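Local coordinates for protein putative glutathione S-transferase (PDB 3M1G) that probably acts as a glutathione transferase, an ECM4-like enzyme related to the omega class, at residues L230-I241 / H328-A339. Numbering follows the deposited sequence. Where two conformers were deposited one is given.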
ATOM      1  N   LEU A 230      22.736   4.840  -0.997  1.00 21.34           N
ATOM      2  CA  LEU A 230      22.916   3.819   0.037  1.00 20.91           C
ATOM      3  C   LEU A 230      23.297   2.452  -0.544  1.00 21.97           C
ATOM      4  O   LEU A 230      23.467   1.498   0.204  1.00 21.93           O
ATOM      5  CB  LEU A 230      21.641   3.714   0.890  1.00 20.70           C
ATOM      6  CG  LEU A 230      21.350   4.908   1.805  1.00 21.27           C
ATOM      7  CD1 LEU A 230      19.918   4.872   2.353  1.00 20.39           C
ATOM      8  CD2 LEU A 230      22.372   4.945   2.942  1.00 18.57           C
ATOM      9  N   SER A 231      23.485   2.362  -1.856  1.00 22.18           N
ATOM     10  CA  SER A 231      24.039   1.139  -2.420  1.00 23.96           C
ATOM     11  C   SER A 231      25.548   1.017  -2.165  1.00 23.94           C
ATOM     12  O   SER A 231      26.069  -0.096  -2.148  1.00 24.57           O
ATOM     13  CB  SER A 231      23.751   1.033  -3.935  1.00 23.48           C
ATOM     14  OG  SER A 231      24.568   1.980  -4.617  1.00 25.98           O
ATOM     15  N   THR A 232      26.252   2.134  -1.976  1.00 24.23           N
ATOM     16  CA  THR A 232      27.694   2.079  -1.747  1.00 24.22           C
ATOM     17  C   THR A 232      28.170   2.606  -0.375  1.00 24.33           C
ATOM     18  O   THR A 232      29.346   2.599  -0.102  1.00 24.79           O
ATOM     19  CB  THR A 232      28.443   2.846  -2.834  1.00 24.68           C
ATOM     20  OG1 THR A 232      28.048   4.224  -2.803  1.00 25.86           O
ATOM     21  CG2 THR A 232      28.202   2.224  -4.250  1.00 24.11           C
ATOM     22  N   ARG A 233      27.256   3.074   0.462  1.00 24.15           N
ATOM     23  CA  ARG A 233      27.561   3.626   1.770  1.00 24.04           C
ATOM     24  C   ARG A 233      26.640   2.897   2.748  1.00 23.96           C
ATOM     25  O   ARG A 233      25.451   2.712   2.445  1.00 22.83           O
ATOM     26  CB  ARG A 233      27.183   5.102   1.802  1.00 24.37           C
ATOM     27  CG  ARG A 233      27.976   6.021   0.871  1.00 25.45           C
ATOM     28  CD  ARG A 233      27.305   7.393   0.812  1.00 26.12           C
ATOM     29  NE  ARG A 233      27.998   8.314  -0.097  1.00 27.45           N
ATOM     30  CZ  ARG A 233      27.925   8.252  -1.420  1.00 28.27           C
ATOM     31  NH1 ARG A 233      27.194   7.326  -2.056  1.00 30.68           N
ATOM     32  NH2 ARG A 233      28.580   9.130  -2.120  1.00 29.75           N
ATOM     33  N   ARG A 234      27.141   2.529   3.922  1.00 23.26           N
ATOM     34  CA  ARG A 234      26.265   1.873   4.881  1.00 23.99           C
ATOM     35  C   ARG A 234      25.124   2.794   5.379  1.00 23.32           C
ATOM     36  O   ARG A 234      23.957   2.385   5.417  1.00 23.56           O
ATOM     37  CB  ARG A 234      27.055   1.318   6.072  1.00 24.73           C
ATOM     38  CG  ARG A 234      26.124   0.656   7.046  1.00 26.18           C
ATOM     39  CD  ARG A 234      26.618  -0.557   7.592  1.00 27.10           C
ATOM     40  NE  ARG A 234      25.745  -1.131   8.610  1.00 25.22           N
ATOM     41  CZ  ARG A 234      26.197  -2.007   9.502  1.00 26.61           C
ATOM     42  NH1 ARG A 234      27.491  -2.342   9.504  1.00 26.18           N
ATOM     43  NH2 ARG A 234      25.408  -2.492  10.433  1.00 25.19           N
ATOM     44  N   TYR A 235      25.477   4.029   5.744  1.00 22.34           N
ATOM     45  CA  TYR A 235      24.524   5.042   6.172  1.00 21.92           C
ATOM     46  C   TYR A 235      24.703   6.250   5.258  1.00 22.10           C
ATOM     47  O   TYR A 235      25.582   6.246   4.405  1.00 22.49           O
ATOM     48  CB  TYR A 235      24.769   5.400   7.637  1.00 21.53           C
ATOM     49  CG  TYR A 235      24.749   4.193   8.561  1.00 20.43           C
ATOM     50  CD1 TYR A 235      23.569   3.535   8.855  1.00 21.89           C
ATOM     51  CD2 TYR A 235      25.917   3.692   9.100  1.00 22.54           C
ATOM     52  CE1 TYR A 235      23.540   2.420   9.690  1.00 22.11           C
ATOM     53  CE2 TYR A 235      25.915   2.579   9.932  1.00 19.89           C
ATOM     54  CZ  TYR A 235      24.729   1.963  10.237  1.00 22.24           C
ATOM     55  OH  TYR A 235      24.731   0.865  11.048  1.00 23.14           O
ATOM     56  N   LEU A 236      23.897   7.292   5.441  1.00 23.30           N
ATOM     57  CA  LEU A 236      23.876   8.415   4.471  1.00 23.23           C
ATOM     58  C   LEU A 236      25.230   9.066   4.263  1.00 24.30           C
ATOM     59  O   LEU A 236      25.541   9.464   3.135  1.00 24.73           O
ATOM     60  CB  LEU A 236      22.885   9.478   4.874  1.00 22.57           C
ATOM     61  CG  LEU A 236      21.409   9.081   4.663  1.00 23.73           C
ATOM     62  CD1 LEU A 236      20.506  10.077   5.382  1.00 17.92           C
ATOM     63  CD2 LEU A 236      21.075   8.951   3.145  1.00 19.51           C
HETATM   64  N   MSE A 237      26.001   9.208   5.352  1.00 24.90           N
HETATM   65  CA  MSE A 237      27.300   9.845   5.299  1.00 25.60           C
HETATM   66  C   MSE A 237      28.450   8.845   5.506  1.00 25.61           C
HETATM   67  O   MSE A 237      29.512   9.221   6.001  1.00 26.70           O
HETATM   68  CB  MSE A 237      27.386  10.953   6.350  1.00 25.67           C
HETATM   69  CG  MSE A 237      26.227  11.944   6.329  1.00 28.33           C
HETATM   70 SE   MSE A 237      25.976  12.803   4.581  0.90 30.65          SE
HETATM   71  CE  MSE A 237      27.667  13.577   4.409  1.00 23.05           C
ATOM     72  N   GLY A 238      28.248   7.585   5.162  1.00 25.07           N
ATOM     73  CA  GLY A 238      29.350   6.622   5.163  1.00 25.23           C
ATOM     74  C   GLY A 238      29.222   5.524   6.208  1.00 24.58           C
ATOM     75  O   GLY A 238      28.168   4.931   6.364  1.00 23.65           O
ATOM     76  N   ASP A 239      30.298   5.297   6.952  1.00 23.17           N
ATOM     77  CA  ASP A 239      30.397   4.092   7.770  1.00 23.68           C
ATOM     78  C   ASP A 239      29.574   4.116   9.055  1.00 23.34           C
ATOM     79  O   ASP A 239      29.295   3.055   9.590  1.00 22.80           O
ATOM     80  CB  ASP A 239      31.861   3.835   8.151  1.00 24.50           C
ATOM     81  CG  ASP A 239      32.683   3.285   6.997  1.00 26.90           C
ATOM     82  OD1 ASP A 239      32.087   2.836   5.997  1.00 27.65           O
ATOM     83  OD2 ASP A 239      33.917   3.297   7.116  1.00 28.17           O
ATOM     84  N   HIS A 240      29.260   5.305   9.571  1.00 22.39           N
ATOM     85  CA  HIS A 240      28.575   5.438  10.856  1.00 22.80           C
ATOM     86  C   HIS A 240      27.330   6.331  10.799  1.00 22.38           C
ATOM     87  O   HIS A 240      27.215   7.202   9.944  1.00 23.24           O
ATOM     88  CB  HIS A 240      29.554   5.947  11.958  1.00 22.28           C
ATOM     89  CG  HIS A 240      30.825   5.147  12.044  1.00 23.69           C
ATOM     90  ND1 HIS A 240      30.818   3.777  12.197  1.00 22.92           N
ATOM     91  CD2 HIS A 240      32.135   5.513  11.964  1.00 23.88           C
ATOM     92  CE1 HIS A 240      32.073   3.329  12.210  1.00 22.53           C
ATOM     93  NE2 HIS A 240      32.888   4.357  12.044  1.00 22.39           N
ATOM     94  N   ILE A 241      26.431   6.115  11.754  1.00 21.64           N
ATOM     95  CA  ILE A 241      25.206   6.890  11.884  1.00 21.35           C
ATOM     96  C   ILE A 241      25.530   8.358  12.208  1.00 21.94           C
ATOM     97  O   ILE A 241      26.435   8.649  13.007  1.00 21.08           O
ATOM     98  CB  ILE A 241      24.283   6.303  12.974  1.00 21.39           C
ATOM     99  CG1 ILE A 241      23.787   4.935  12.513  1.00 20.56           C
ATOM    100  CG2 ILE A 241      23.104   7.288  13.334  1.00 18.63           C
ATOM    101  CD1 ILE A 241      23.079   4.078  13.566  1.00 17.29           C
ATOM    102  N   HIS A 328      19.338  -7.680   8.276  1.00 27.84           N
ATOM    103  CA  HIS A 328      19.311  -6.607   7.287  1.00 27.58           C
ATOM    104  C   HIS A 328      20.361  -6.720   6.179  1.00 28.30           C
ATOM    105  O   HIS A 328      20.270  -6.025   5.179  1.00 29.29           O
ATOM    106  CB  HIS A 328      19.412  -5.255   7.992  1.00 27.42           C
ATOM    107  CG  HIS A 328      20.597  -5.124   8.898  1.00 26.39           C
ATOM    108  ND1 HIS A 328      21.878  -5.013   8.420  1.00 22.59           N
ATOM    109  CD2 HIS A 328      20.688  -5.062  10.247  1.00 26.08           C
ATOM    110  CE1 HIS A 328      22.716  -4.936   9.442  1.00 26.40           C
ATOM    111  NE2 HIS A 328      22.015  -4.975  10.563  1.00 25.28           N
ATOM    112  N   GLY A 329      21.374  -7.549   6.362  1.00 28.29           N
ATOM    113  CA  GLY A 329      22.435  -7.682   5.366  1.00 28.85           C
ATOM    114  C   GLY A 329      23.372  -6.491   5.080  1.00 28.80           C
ATOM    115  O   GLY A 329      24.166  -6.547   4.150  1.00 30.35           O
ATOM    116  N   ARG A 330      23.327  -5.433   5.876  1.00 27.63           N
ATOM    117  CA  ARG A 330      24.107  -4.230   5.591  1.00 27.11           C
ATOM    118  C   ARG A 330      25.584  -4.278   6.052  1.00 27.99           C
ATOM    119  O   ARG A 330      26.373  -3.398   5.675  1.00 26.14           O
ATOM    120  CB  ARG A 330      23.395  -2.998   6.186  1.00 25.87           C
ATOM    121  CG  ARG A 330      21.975  -2.803   5.607  1.00 24.36           C
ATOM    122  CD  ARG A 330      22.015  -2.291   4.183  1.00 21.61           C
ATOM    123  NE  ARG A 330      22.440  -0.873   4.134  1.00 22.97           N
ATOM    124  CZ  ARG A 330      22.661  -0.208   3.006  1.00 23.59           C
ATOM    125  NH1 ARG A 330      22.489  -0.816   1.831  1.00 24.17           N
ATOM    126  NH2 ARG A 330      23.055   1.054   3.038  1.00 23.49           N
ATOM    127  N   GLU A 331      25.946  -5.284   6.859  1.00 28.78           N
ATOM    128  CA  GLU A 331      27.348  -5.510   7.283  1.00 30.12           C
ATOM    129  C   GLU A 331      28.270  -5.699   6.080  1.00 29.62           C
ATOM    130  O   GLU A 331      29.440  -5.398   6.184  1.00 28.81           O
ATOM    131  CB  GLU A 331      27.528  -6.755   8.186  1.00 30.86           C
ATOM    132  CG  GLU A 331      26.707  -6.730   9.473  1.00 36.20           C
ATOM    133  CD  GLU A 331      25.236  -7.259   9.288  1.00 42.19           C
ATOM    134  OE1 GLU A 331      24.822  -7.695   8.164  1.00 41.98           O
ATOM    135  OE2 GLU A 331      24.496  -7.221  10.305  1.00 47.70           O
ATOM    136  N   LYS A 332      27.755  -6.181   4.955  1.00 29.20           N
ATOM    137  CA  LYS A 332      28.563  -6.321   3.733  1.00 29.97           C
ATOM    138  C   LYS A 332      29.138  -4.975   3.255  1.00 29.41           C
ATOM    139  O   LYS A 332      30.132  -4.956   2.567  1.00 29.54           O
ATOM    140  CB  LYS A 332      27.740  -6.950   2.595  1.00 31.04           C
ATOM    141  CG  LYS A 332      26.754  -5.950   2.007  1.00 34.77           C
ATOM    142  CD  LYS A 332      25.808  -6.460   0.917  1.00 41.07           C
ATOM    143  CE  LYS A 332      25.095  -5.210   0.291  1.00 42.67           C
ATOM    144  NZ  LYS A 332      23.662  -5.468  -0.061  1.00 46.45           N
ATOM    145  N   LEU A 333      28.508  -3.855   3.599  1.00 28.55           N
ATOM    146  CA  LEU A 333      29.061  -2.526   3.264  1.00 28.47           C
ATOM    147  C   LEU A 333      30.112  -2.012   4.262  1.00 27.53           C
ATOM    148  O   LEU A 333      30.578  -0.902   4.117  1.00 27.71           O
ATOM    149  CB  LEU A 333      27.943  -1.495   3.088  1.00 28.22           C
ATOM    150  CG  LEU A 333      27.049  -1.741   1.839  1.00 30.72           C
ATOM    151  CD1 LEU A 333      25.875  -0.837   1.848  1.00 30.80           C
ATOM    152  CD2 LEU A 333      27.838  -1.501   0.554  1.00 32.66           C
ATOM    153  N   GLY A 334      30.480  -2.814   5.251  1.00 26.71           N
ATOM    154  CA  GLY A 334      31.447  -2.412   6.262  1.00 26.51           C
ATOM    155  C   GLY A 334      30.816  -1.473   7.282  1.00 25.97           C
ATOM    156  O   GLY A 334      29.588  -1.356   7.380  1.00 26.43           O
ATOM    157  N   GLY A 335      31.663  -0.798   8.036  1.00 25.17           N
ATOM    158  CA  GLY A 335      31.210   0.187   8.985  1.00 24.63           C
ATOM    159  C   GLY A 335      30.464  -0.428  10.151  1.00 24.42           C
ATOM    160  O   GLY A 335      30.560  -1.619  10.399  1.00 23.51           O
ATOM    161  N   SER A 336      29.727   0.400  10.882  1.00 24.16           N
ATOM    162  CA  SER A 336      29.033  -0.042  12.086  0.50 24.25           C
ATOM    163  C   SER A 336      28.205   1.127  12.591  1.00 24.74           C
ATOM    164  O   SER A 336      28.520   2.281  12.318  1.00 25.51           O
ATOM    165  CB  SER A 336      30.034  -0.482  13.169  0.50 24.55           C
ATOM    166  OG  SER A 336      30.914   0.583  13.493  0.50 21.61           O
ATOM    167  N   PRO A 337      27.124   0.843  13.323  1.00 25.41           N
ATOM    168  CA  PRO A 337      26.299   1.982  13.731  1.00 25.58           C
ATOM    169  C   PRO A 337      27.078   3.132  14.394  1.00 25.60           C
ATOM    170  O   PRO A 337      26.833   4.318  14.084  1.00 24.50           O
ATOM    171  CB  PRO A 337      25.292   1.350  14.703  1.00 26.16           C
ATOM    172  CG  PRO A 337      25.195  -0.095  14.283  1.00 26.72           C
ATOM    173  CD  PRO A 337      26.515  -0.456  13.672  1.00 26.20           C
ATOM    174  N   PHE A 338      28.010   2.776  15.290  1.00 25.18           N
ATOM    175  CA  PHE A 338      28.819   3.740  16.000  1.00 25.69           C
ATOM    176  C   PHE A 338      30.332   3.475  15.843  1.00 26.02           C
ATOM    177  O   PHE A 338      30.755   2.359  15.561  1.00 26.00           O
ATOM    178  CB  PHE A 338      28.449   3.711  17.484  1.00 25.97           C
ATOM    179  CG  PHE A 338      26.982   3.791  17.726  1.00 24.67           C
ATOM    180  CD1 PHE A 338      26.295   4.939  17.393  1.00 23.31           C
ATOM    181  CD2 PHE A 338      26.294   2.714  18.279  1.00 25.59           C
ATOM    182  CE1 PHE A 338      24.927   5.037  17.580  1.00 26.25           C
ATOM    183  CE2 PHE A 338      24.904   2.783  18.498  1.00 26.81           C
ATOM    184  CZ  PHE A 338      24.216   3.941  18.148  1.00 25.72           C
ATOM    185  N   ALA A 339      31.135   4.512  15.989  1.00 25.95           N
ATOM    186  CA  ALA A 339      32.606   4.352  15.938  1.00 26.87           C
ATOM    187  C   ALA A 339      33.072   3.437  17.084  1.00 27.12           C
ATOM    188  O   ALA A 339      32.341   3.190  18.060  1.00 25.61           O
ATOM    189  CB  ALA A 339      33.304   5.723  16.014  1.00 25.89           C
TER
HETATM  190  O   HOH W   1      22.423   0.441   6.681  1.00 19.78           O
HETATM  191  O   HOH W   2      27.381   6.893  15.006  1.00 22.28           O
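The two segments run in the same direction, Leu333 beside Arg234, Gly335 beside Asp239 (CA atoms 4.2 Å apart) and Pro337 beside His240, joined by backbone hydrogen bonds from Ser336 N to Asp239 O (3.0 Å) and Ile241 N to Pro337 O (3.0 Å). Between these bonds His240 turns its ring edge to the same strip: ND1 donates almost straight to Ser336 O at 2.7 Å (175°), and Ala339 CA lies over one ring face in a CH-pi contact. Two arginines reach across in opposite directions, their guanidinium planes nearly perpendicular. Arg330, bent at chi2 and chi3, curls back so that NH1 and NH2 both hold Leu230 O; NH2 also bonds Arg234 O at 2.9 Å, from above that carbonyl plane, and a water links the same oxygen to Arg330 NE. Leu333 CD1 sits over the rim of one face of this guanidinium. Arg234, with CG anti to the backbone N (chi1 180°) and a bend at chi2, lays its chain along the other segment; NH1 donates nearly straight to Gly334 O (3.1 Å), which lies in the guanidinium plane, although the donor sits above the carbonyl plane. Its NE forms a salt bridge with Asp282, to which Tyr235 OH bonds weakly while merely touching Pro337. The arrangement fastens the extension after helix 295-305 onto the 209-229/243-253 connection of the helical C-terminal domain of the GST fold, away from the predicted active site.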